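Local coordinates for glutamine amidotransferase domain-containing protein (Streptococcus mutans, PDB 3L7N), which is a putative type 1 glutamine amidotransferase, probably releasing ammonia from glutamine for transfer to an acceptor that is not established, at residues K38-I43 with V74-K79; T121-M126 with Q154-S159; S128-F133 with Y226-R231. All blocks are in the same frame, centred on the assembly; numbering follows the deposited sequence.

Contact 1. Residues K38-I43 with V74-K79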
loop_
_atom_site.group_PDB
_atom_site.type_symbol
_atom_site.label_atom_id
_atom_site.label_comp_id
_atom_site.label_asym_id
_atom_site.label_seq_id
_atom_site.Cartn_x
_atom_site.Cartn_y
_atom_site.Cartn_z
ATOM N N LYS A 38 -16.525 1.874 -12.551
ATOM C CA LYS A 38 -15.567 2.069 -13.725
ATOM C C LYS A 38 -14.381 2.969 -13.330
ATOM O O LYS A 38 -14.574 4.041 -12.740
ATOM C CB LYS A 38 -16.315 2.691 -14.892
ATOM C CG LYS A 38 -16.708 1.770 -15.958
ATOM C CD LYS A 38 -16.882 0.349 -15.516
ATOM C CE LYS A 38 -16.608 -0.548 -16.788
ATOM N NZ LYS A 38 -16.667 -2.011 -16.592
ATOM N N LEU A 39 -13.160 2.514 -13.637
ATOM C CA LEU A 39 -11.931 3.324 -13.421
ATOM C C LEU A 39 -12.049 4.674 -14.141
ATOM O O LEU A 39 -12.608 4.746 -15.215
ATOM C CB LEU A 39 -10.729 2.592 -13.975
ATOM C CG LEU A 39 -9.646 1.886 -13.124
ATOM C CD1 LEU A 39 -9.962 1.715 -11.645
ATOM C CD2 LEU A 39 -9.272 0.564 -13.760
ATOM N N PRO A 40 -11.462 5.737 -13.566
ATOM C CA PRO A 40 -11.438 6.992 -14.290
ATOM C C PRO A 40 -10.829 6.800 -15.662
ATOM O O PRO A 40 -9.817 6.104 -15.788
ATOM C CB PRO A 40 -10.509 7.881 -13.439
ATOM C CG PRO A 40 -10.244 7.164 -12.207
ATOM C CD PRO A 40 -10.942 5.871 -12.194
ATOM N N LYS A 41 -11.382 7.454 -16.685
ATOM C CA LYS A 41 -10.703 7.444 -17.983
ATOM C C LYS A 41 -9.613 8.553 -18.160
ATOM O O LYS A 41 -8.602 8.336 -18.863
ATOM C CB LYS A 41 -11.694 7.402 -19.142
ATOM C CG LYS A 41 -12.150 5.885 -19.525
ATOM C CD LYS A 41 -13.656 5.605 -19.101
ATOM C CE LYS A 41 -14.627 6.756 -19.684
ATOM N NZ LYS A 41 -16.011 6.770 -19.053
ATOM N N ASP A 42 -9.780 9.674 -17.405
ATOM C CA ASP A 42 -8.867 10.904 -17.475
ATOM C C ASP A 42 -8.063 11.076 -16.230
ATOM O O ASP A 42 -8.664 11.242 -15.101
ATOM C CB ASP A 42 -9.720 12.212 -17.623
ATOM C CG ASP A 42 -10.581 12.183 -18.815
ATOM O OD1 ASP A 42 -10.132 11.596 -19.827
ATOM O OD2 ASP A 42 -11.745 12.670 -18.754
ATOM N N ILE A 43 -6.768 11.312 -16.397
ATOM C CA ILE A 43 -6.001 11.741 -15.319
ATOM C C ILE A 43 -6.334 13.174 -14.884
ATOM O O ILE A 43 -5.761 13.685 -13.915
ATOM C CB ILE A 43 -4.542 11.579 -15.562
ATOM C CG1 ILE A 43 -4.174 12.072 -16.897
ATOM C CG2 ILE A 43 -4.172 10.210 -15.447
ATOM C CD1 ILE A 43 -3.103 13.028 -16.834
ATOM N N VAL A 74 -2.980 -0.809 -14.333
ATOM C CA VAL A 74 -1.592 -0.524 -14.801
ATOM C C VAL A 74 -1.546 0.684 -15.794
ATOM O O VAL A 74 -0.788 1.659 -15.581
ATOM C CB VAL A 74 -0.912 -1.742 -15.422
ATOM C CG1 VAL A 74 0.425 -1.334 -16.029
ATOM C CG2 VAL A 74 -0.725 -2.869 -14.373
ATOM N N LYS A 75 -2.393 0.683 -16.787
ATOM C CA LYS A 75 -2.388 1.815 -17.698
ATOM C C LYS A 75 -2.741 3.087 -16.999
ATOM O O LYS A 75 -2.204 4.157 -17.318
ATOM C CB LYS A 75 -3.315 1.593 -18.878
ATOM C CG LYS A 75 -3.012 0.363 -19.668
ATOM C CD LYS A 75 -3.205 0.634 -21.210
ATOM C CE LYS A 75 -3.145 -0.720 -22.024
ATOM N NZ LYS A 75 -4.243 -0.745 -23.038
ATOM N N LEU A 76 -3.674 3.018 -16.057
ATOM C CA LEU A 76 -4.091 4.260 -15.365
ATOM C C LEU A 76 -2.873 4.826 -14.568
ATOM O O LEU A 76 -2.565 6.056 -14.644
ATOM C CB LEU A 76 -5.316 4.018 -14.469
ATOM C CG LEU A 76 -5.593 5.090 -13.469
ATOM C CD1 LEU A 76 -6.266 6.247 -14.081
ATOM C CD2 LEU A 76 -6.413 4.552 -12.372
ATOM N N ILE A 77 -2.108 3.920 -13.889
ATOM C CA ILE A 77 -0.844 4.356 -13.227
ATOM C C ILE A 77 0.146 5.027 -14.253
ATOM O O ILE A 77 0.656 6.119 -14.020
ATOM C CB ILE A 77 -0.158 3.254 -12.508
ATOM C CG1 ILE A 77 -0.887 2.897 -11.240
ATOM C CG2 ILE A 77 1.228 3.678 -12.122
ATOM C CD1 ILE A 77 -0.794 1.469 -10.932
ATOM N N GLN A 78 0.356 4.393 -15.384
ATOM C CA GLN A 78 1.264 4.922 -16.331
ATOM C C GLN A 78 0.851 6.279 -16.837
ATOM O O GLN A 78 1.727 7.188 -16.976
ATOM C CB GLN A 78 1.420 3.985 -17.464
ATOM C CG GLN A 78 2.053 2.766 -17.113
ATOM C CD GLN A 78 1.906 1.793 -18.143
ATOM O OE1 GLN A 78 2.590 0.816 -18.165
ATOM N NE2 GLN A 78 0.999 2.041 -19.051
ATOM N N LYS A 79 -0.477 6.445 -17.173
ATOM C CA LYS A 79 -1.007 7.787 -17.572
ATOM C C LYS A 79 -0.754 8.751 -16.483
ATOM O O LYS A 79 -0.299 9.864 -16.719
ATOM C CB LYS A 79 -2.512 7.745 -17.909
ATOM C CG LYS A 79 -2.887 6.743 -19.138
ATOM C CD LYS A 79 -4.356 7.017 -19.739
ATOM C CE LYS A 79 -4.498 8.512 -20.432
ATOM N NZ LYS A 79 -5.917 9.181 -20.222
#
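The ammonium group of K79 reaches across from the helix to the loop and donates a hydrogen bond to the carbonyl of K41, K79 NZ to K41 O 3.1 Å. It comes in the carbonyl plane, with a C=O...N angle of 153°. K79 gets there by bending near its end: chi3 turns to 64° and chi4 to -144°, which brings NZ to the backbone of K41 and D42. The carboxylate of D42 stays a little farther off, with OD1 4.9 Å from NZ of K79; the opposite charges probably attract, but they do not pair. Helix 70-82 packs against one face of the parallel part of the sheet, in the alpha/beta manner of type 1 glutamine amidotransferases, and residues 38-43 belong to the connection from strand 27-32 to strand 48-51 that passes beside it. L76 points from the helix into this junction. Its CD1 lies 3.9 Å from the carbonyl O of P40 and reaches CG of P40 more loosely, at 4.5 Å, while CD2 of L76 meets CG of L39 at 4.3 Å. I6 of the neighbouring strand 2-7 touches both leucines. At the far end of the loop segment I43 crosses K79 at a slant, its CG2 resting 3.9 Å from CB of K79, and the same isoleucine also packs on A80, S83 and K85.

Contact 2. Residues T121-M126 with Q154-S159; sequences TEAGKM and QVLAIS
T121 sits tightly against the backbone of the strand, its N donating to the carbonyl of L156 (T121 N to L156 O 2.9 Å, N-H...O angle 157°). The bond carries on the pairing of strands 115-120 and 154-158, in which I158 is bonded to S119. The side chain of T121 is pressed against the carbonyl of V155. CB and CG2 both lie close to that oxygen, and the hydroxyl adds a weak hydrogen bond, T121 OG1 to V155 O 3.2 Å; with OG1 set beside the backbone N (chi1 -76°), it is near CG1 of V155 and CG2 of I158 as well. One turn on, G124 brings its bare CA to the oxygen of L156 in a CA-H...O contact of 3.5 Å, and CB of L156 lies 3.7 Å from CA of G124. The closest pair of CA atoms is here, G124 and L156 at 3.9 Å, and with no side chain on G124 nothing stands between its CA and L156 O. Residues 122-125 have helical backbone angles, and K125 N bonds back to T121 O: a short helical turn leaves the end of strand 115-120 and stays beside strand 154-158, the antiparallel neighbour of 115-120 in the large mixed sheet. L156 has this turn against part of its side chain and also packs on I166 and K168 of strand 166-170. The contact loosens past A123. Its methyl still touches CD2 of L156, A123 CB to L156 CD2 3.9 Å, but beyond lies merely the exposed side chain of Q154, its NE2 4.1 Å from CB of A123.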
loop_
_atom_site.group_PDB
_atom_site.type_symbol
_atom_site.label_atom_id
_atom_site.label_comp_id
_atom_site.label_asym_id
_atom_site.label_seq_id
_atom_site.Cartn_x
_atom_site.Cartn_y
_atom_site.Cartn_z
ATOM N N THR A 121 16.569 1.855 4.552
ATOM C CA THR A 121 17.698 1.732 3.767
ATOM C C THR A 121 18.540 3.006 3.875
ATOM O O THR A 121 18.105 4.008 4.484
ATOM C CB THR A 121 17.248 1.589 2.373
ATOM O OG1 THR A 121 16.760 0.265 2.182
ATOM C CG2 THR A 121 18.312 1.829 1.461
ATOM N N GLU A 122 19.768 2.956 3.319
ATOM C CA GLU A 122 20.622 4.151 3.160
ATOM C C GLU A 122 19.939 5.185 2.354
ATOM O O GLU A 122 20.053 6.379 2.634
ATOM C CB GLU A 122 21.938 3.772 2.445
ATOM C CG GLU A 122 23.019 3.201 3.370
ATOM C CD GLU A 122 23.222 4.074 4.610
ATOM O OE1 GLU A 122 23.122 5.371 4.467
ATOM O OE2 GLU A 122 23.398 3.485 5.742
ATOM N N ALA A 123 19.321 4.727 1.249
ATOM C CA ALA A 123 18.542 5.585 0.341
ATOM C C ALA A 123 17.345 6.126 1.090
ATOM O O ALA A 123 17.029 7.313 0.984
ATOM C CB ALA A 123 18.104 4.805 -0.861
ATOM N N GLY A 124 16.764 5.306 1.938
ATOM C CA GLY A 124 15.700 5.758 2.786
ATOM C C GLY A 124 16.092 6.844 3.730
ATOM O O GLY A 124 15.393 7.791 3.886
ATOM N N LYS A 125 17.226 6.698 4.379
ATOM C CA LYS A 125 17.702 7.689 5.313
ATOM C C LYS A 125 18.011 8.987 4.603
ATOM O O LYS A 125 18.203 10.005 5.210
ATOM C CB LYS A 125 18.945 7.173 6.001
ATOM C CG LYS A 125 18.716 6.340 7.226
ATOM C CD LYS A 125 19.612 5.146 7.200
ATOM C CE LYS A 125 19.722 4.482 8.538
ATOM N NZ LYS A 125 21.014 4.697 9.276
ATOM N N MET A 126 18.050 8.957 3.296
ATOM C CA MET A 126 18.353 10.158 2.575
ATOM C C MET A 126 17.113 10.797 1.995
ATOM O O MET A 126 17.174 11.894 1.485
ATOM C CB MET A 126 19.348 9.867 1.450
ATOM C CG MET A 126 20.772 9.575 1.865
ATOM S SD MET A 126 21.490 10.759 2.978
ATOM C CE MET A 126 21.746 12.117 1.878
ATOM N N GLN A 154 14.201 2.895 -6.332
ATOM C CA GLN A 154 15.023 2.685 -5.093
ATOM C C GLN A 154 14.227 2.019 -3.987
ATOM O O GLN A 154 13.074 2.331 -3.797
ATOM C CB GLN A 154 15.539 3.999 -4.590
ATOM C CG GLN A 154 16.554 4.608 -5.506
ATOM C CD GLN A 154 16.577 6.083 -5.416
ATOM O OE1 GLN A 154 15.900 6.762 -6.174
ATOM N NE2 GLN A 154 17.320 6.605 -4.453
ATOM N N VAL A 155 14.850 1.103 -3.250
ATOM C CA VAL A 155 14.260 0.597 -2.010
ATOM C C VAL A 155 14.583 1.555 -0.802
ATOM O O VAL A 155 15.789 1.832 -0.486
ATOM C CB VAL A 155 14.742 -0.812 -1.693
ATOM C CG1 VAL A 155 14.142 -1.298 -0.392
ATOM C CG2 VAL A 155 14.429 -1.786 -2.872
ATOM N N LEU A 156 13.539 2.089 -0.161
ATOM C CA LEU A 156 13.747 2.937 0.955
ATOM C C LEU A 156 13.605 2.194 2.306
ATOM O O LEU A 156 14.051 2.694 3.327
ATOM C CB LEU A 156 12.885 4.193 0.872
ATOM C CG LEU A 156 12.849 4.825 -0.521
ATOM C CD1 LEU A 156 11.953 6.051 -0.561
ATOM C CD2 LEU A 156 14.196 5.180 -1.015
ATOM N N ALA A 157 13.098 0.973 2.292
ATOM C CA ALA A 157 12.961 0.273 3.540
ATOM C C ALA A 157 12.731 -1.140 3.384
ATOM O O ALA A 157 12.142 -1.572 2.388
ATOM C CB ALA A 157 11.916 0.855 4.342
ATOM N N ILE A 158 13.217 -1.926 4.372
ATOM C CA ILE A 158 13.073 -3.387 4.350
ATOM C C ILE A 158 12.572 -3.845 5.669
ATOM O O ILE A 158 12.602 -3.097 6.658
ATOM C CB ILE A 158 14.406 -4.098 4.029
ATOM C CG1 ILE A 158 15.392 -3.988 5.236
ATOM C CG2 ILE A 158 15.039 -3.505 2.818
ATOM C CD1 ILE A 158 16.320 -5.258 5.377
ATOM N N SER A 159 12.037 -5.036 5.689
ATOM C CA SER A 159 11.803 -5.711 6.915
ATOM C C SER A 159 12.726 -6.974 6.945
ATOM O O SER A 159 13.456 -7.272 5.940
ATOM C CB SER A 159 10.338 -6.119 7.008
ATOM O OG SER A 159 10.039 -7.198 6.105
#

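Contact 3. Residues S128-F133 with Y226-R231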
loop_
_atom_site.group_PDB
_atom_site.type_symbol
_atom_site.label_atom_id
_atom_site.label_comp_id
_atom_site.label_asym_id
_atom_site.label_seq_id
_atom_site.Cartn_x
_atom_site.Cartn_y
_atom_site.Cartn_z
ATOM N N SER A 128 13.965 12.909 1.878
ATOM C CA SER A 128 13.301 14.017 2.520
ATOM C C SER A 128 11.927 13.679 3.157
ATOM O O SER A 128 11.647 14.059 4.268
ATOM C CB SER A 128 13.106 15.084 1.499
ATOM O OG SER A 128 12.912 16.296 2.128
ATOM N N TYR A 129 11.085 12.964 2.394
ATOM C CA TYR A 129 9.687 12.665 2.767
ATOM C C TYR A 129 9.607 11.654 3.925
ATOM O O TYR A 129 8.558 11.430 4.480
ATOM C CB TYR A 129 8.897 12.139 1.504
ATOM C CG TYR A 129 8.893 13.144 0.303
ATOM C CD1 TYR A 129 9.214 14.502 0.495
ATOM C CD2 TYR A 129 8.571 12.720 -0.998
ATOM C CE1 TYR A 129 9.199 15.406 -0.563
ATOM C CE2 TYR A 129 8.572 13.632 -2.087
ATOM C CZ TYR A 129 8.873 14.969 -1.857
ATOM O OH TYR A 129 8.854 15.889 -2.918
ATOM N N LEU A 130 10.743 11.075 4.290
ATOM C CA LEU A 130 10.788 10.125 5.442
ATOM C C LEU A 130 11.523 10.681 6.671
ATOM O O LEU A 130 11.798 9.943 7.601
ATOM C CB LEU A 130 11.407 8.763 5.034
ATOM C CG LEU A 130 10.782 8.047 3.847
ATOM C CD1 LEU A 130 11.597 6.748 3.410
ATOM C CD2 LEU A 130 9.379 7.711 4.147
ATOM N N SER A 131 11.849 11.969 6.668
ATOM C CA SER A 131 12.561 12.533 7.800
ATOM C C SER A 131 11.970 12.134 9.155
ATOM O O SER A 131 12.709 12.000 10.114
ATOM C CB SER A 131 12.647 14.012 7.712
ATOM O OG SER A 131 12.882 14.412 6.399
ATOM N N ASP A 132 10.654 11.962 9.259
ATOM C CA ASP A 132 10.062 11.739 10.584
ATOM C C ASP A 132 9.920 10.289 10.962
ATOM O O ASP A 132 9.382 9.967 12.001
ATOM C CB ASP A 132 8.793 12.513 10.756
ATOM C CG ASP A 132 9.036 14.010 10.717
ATOM O OD1 ASP A 132 9.969 14.456 11.368
ATOM O OD2 ASP A 132 8.349 14.729 9.978
ATOM N N PHE A 133 10.507 9.417 10.159
ATOM C CA PHE A 133 10.562 8.003 10.470
ATOM C C PHE A 133 11.875 7.727 11.230
ATOM O O PHE A 133 12.967 7.896 10.658
ATOM C CB PHE A 133 10.591 7.184 9.158
ATOM C CG PHE A 133 9.238 7.064 8.447
ATOM C CD1 PHE A 133 8.502 8.213 8.067
ATOM C CD2 PHE A 133 8.773 5.813 8.031
ATOM C CE1 PHE A 133 7.322 8.080 7.342
ATOM C CE2 PHE A 133 7.579 5.692 7.312
ATOM C CZ PHE A 133 6.871 6.798 6.967
ATOM N N TYR A 226 1.136 10.233 8.301
ATOM C CA TYR A 226 0.779 11.626 8.141
ATOM C C TYR A 226 1.968 12.457 7.804
ATOM O O TYR A 226 1.869 13.382 6.993
ATOM C CB TYR A 226 0.078 12.186 9.395
ATOM C CG TYR A 226 -1.208 11.508 9.718
ATOM C CD1 TYR A 226 -1.969 10.943 8.731
ATOM C CD2 TYR A 226 -1.677 11.435 11.023
ATOM C CE1 TYR A 226 -3.188 10.234 9.025
ATOM C CE2 TYR A 226 -2.922 10.743 11.333
ATOM C CZ TYR A 226 -3.652 10.153 10.307
ATOM O OH TYR A 226 -4.836 9.446 10.566
ATOM N N SER A 227 3.093 12.218 8.484
ATOM C CA SER A 227 4.317 13.070 8.241
ATOM C C SER A 227 4.809 12.846 6.813
ATOM O O SER A 227 5.161 13.820 6.116
ATOM C CB SER A 227 5.423 12.741 9.207
ATOM O OG SER A 227 5.742 11.333 9.110
ATOM N N PHE A 228 4.785 11.571 6.352
ATOM C CA PHE A 228 5.096 11.268 4.945
ATOM C C PHE A 228 4.160 11.997 3.922
ATOM O O PHE A 228 4.649 12.750 3.036
ATOM C CB PHE A 228 5.145 9.767 4.685
ATOM C CG PHE A 228 5.225 9.406 3.222
ATOM C CD1 PHE A 228 6.477 9.424 2.539
ATOM C CD2 PHE A 228 4.040 9.088 2.485
ATOM C CE1 PHE A 228 6.560 9.119 1.146
ATOM C CE2 PHE A 228 4.099 8.779 1.094
ATOM C CZ PHE A 228 5.371 8.802 0.414
ATOM N N LEU A 229 2.832 11.877 4.106
ATOM C CA LEU A 229 1.885 12.474 3.135
ATOM C C LEU A 229 1.997 13.967 3.133
ATOM O O LEU A 229 2.010 14.608 2.042
ATOM C CB LEU A 229 0.426 12.025 3.403
ATOM C CG LEU A 229 0.171 10.490 3.334
ATOM C CD1 LEU A 229 -1.122 10.073 4.109
ATOM C CD2 LEU A 229 0.092 10.090 1.908
ATOM N N ASP A 230 2.133 14.552 4.328
ATOM C CA ASP A 230 2.345 15.974 4.429
ATOM C C ASP A 230 3.538 16.423 3.685
ATOM O O ASP A 230 3.490 17.458 2.919
ATOM C CB ASP A 230 2.435 16.390 5.838
ATOM C CG ASP A 230 1.108 16.555 6.455
ATOM O OD1 ASP A 230 0.173 17.104 5.779
ATOM O OD2 ASP A 230 0.956 16.116 7.568
ATOM N N ARG A 231 4.634 15.669 3.832
ATOM C CA ARG A 231 5.875 16.073 3.175
ATOM C C ARG A 231 5.827 15.817 1.672
ATOM O O ARG A 231 6.298 16.648 0.886
ATOM C CB ARG A 231 7.062 15.414 3.807
ATOM C CG ARG A 231 7.411 15.932 5.223
ATOM C CD ARG A 231 8.526 15.082 5.763
ATOM N NE ARG A 231 8.916 15.394 7.110
ATOM C CZ ARG A 231 9.753 16.384 7.442
ATOM N NH1 ARG A 231 10.203 17.237 6.506
ATOM N NH2 ARG A 231 10.119 16.538 8.727
HETATM O O HOH W 1 10.148 16.652 3.427
HETATM O O HOH W 2 8.264 11.770 7.334
#
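The ring of F228 is the apolar centre, with CD1 3.7 Å from CD2 of L130 and 3.8 Å from CB of Y129. It joins the C-terminal helix 219-233 to the 3-10 segment 128-130 and the type I beta turn L130-F133. Setting CG anti to the backbone N (chi1 170°) lays the F228 side chain alongside that of L130, pointing the same way, and Y174 and F176 of the sheet meet its ring edge-to-face. F133 adds its CE1 to CB of F228, while CD2 of L130 sits over the centre of the F133 ring. At the edge of the F228 ring, the carbonyl of Y129 receives a CA-H...O contact from F228 and a hydrogen bond from a water that also links D132 N and S227 OG. On the polar rim R231 runs extended toward the turn; S131 CB covers one face of its guanidinium, and a second water joins NH1 to S128 OG. NE and NH2 share OD2 of D132 in a side-on salt bridge, the carboxylate and guanidinium planes 46° apart. Both nitrogens approach from the same face of the carboxylate: R231 NH2 lies 2.8 Å and R231 NE 3.0 Å from D132 OD2.

Overall arrangement
Contact 1 comes first along the chain and lies at the parallel end of the mixed sheet, where helix 70-82 meets the loop between strands 27-32 and 48-51. Contacts 2 and 3 sit together toward the antiparallel end, their centres about 13 Å apart and roughly 28 and 26 Å from that of contact 1. Both use the connection between strands 115-120 and 136-143: its first part lies on strand 154-158, its second on helix 219-233. Their segments alternate along the chain, and they touch where L130 CD1 packs on L156 CB at 3.8 Å. One loop thus couples the antiparallel strands to the C-terminal helix.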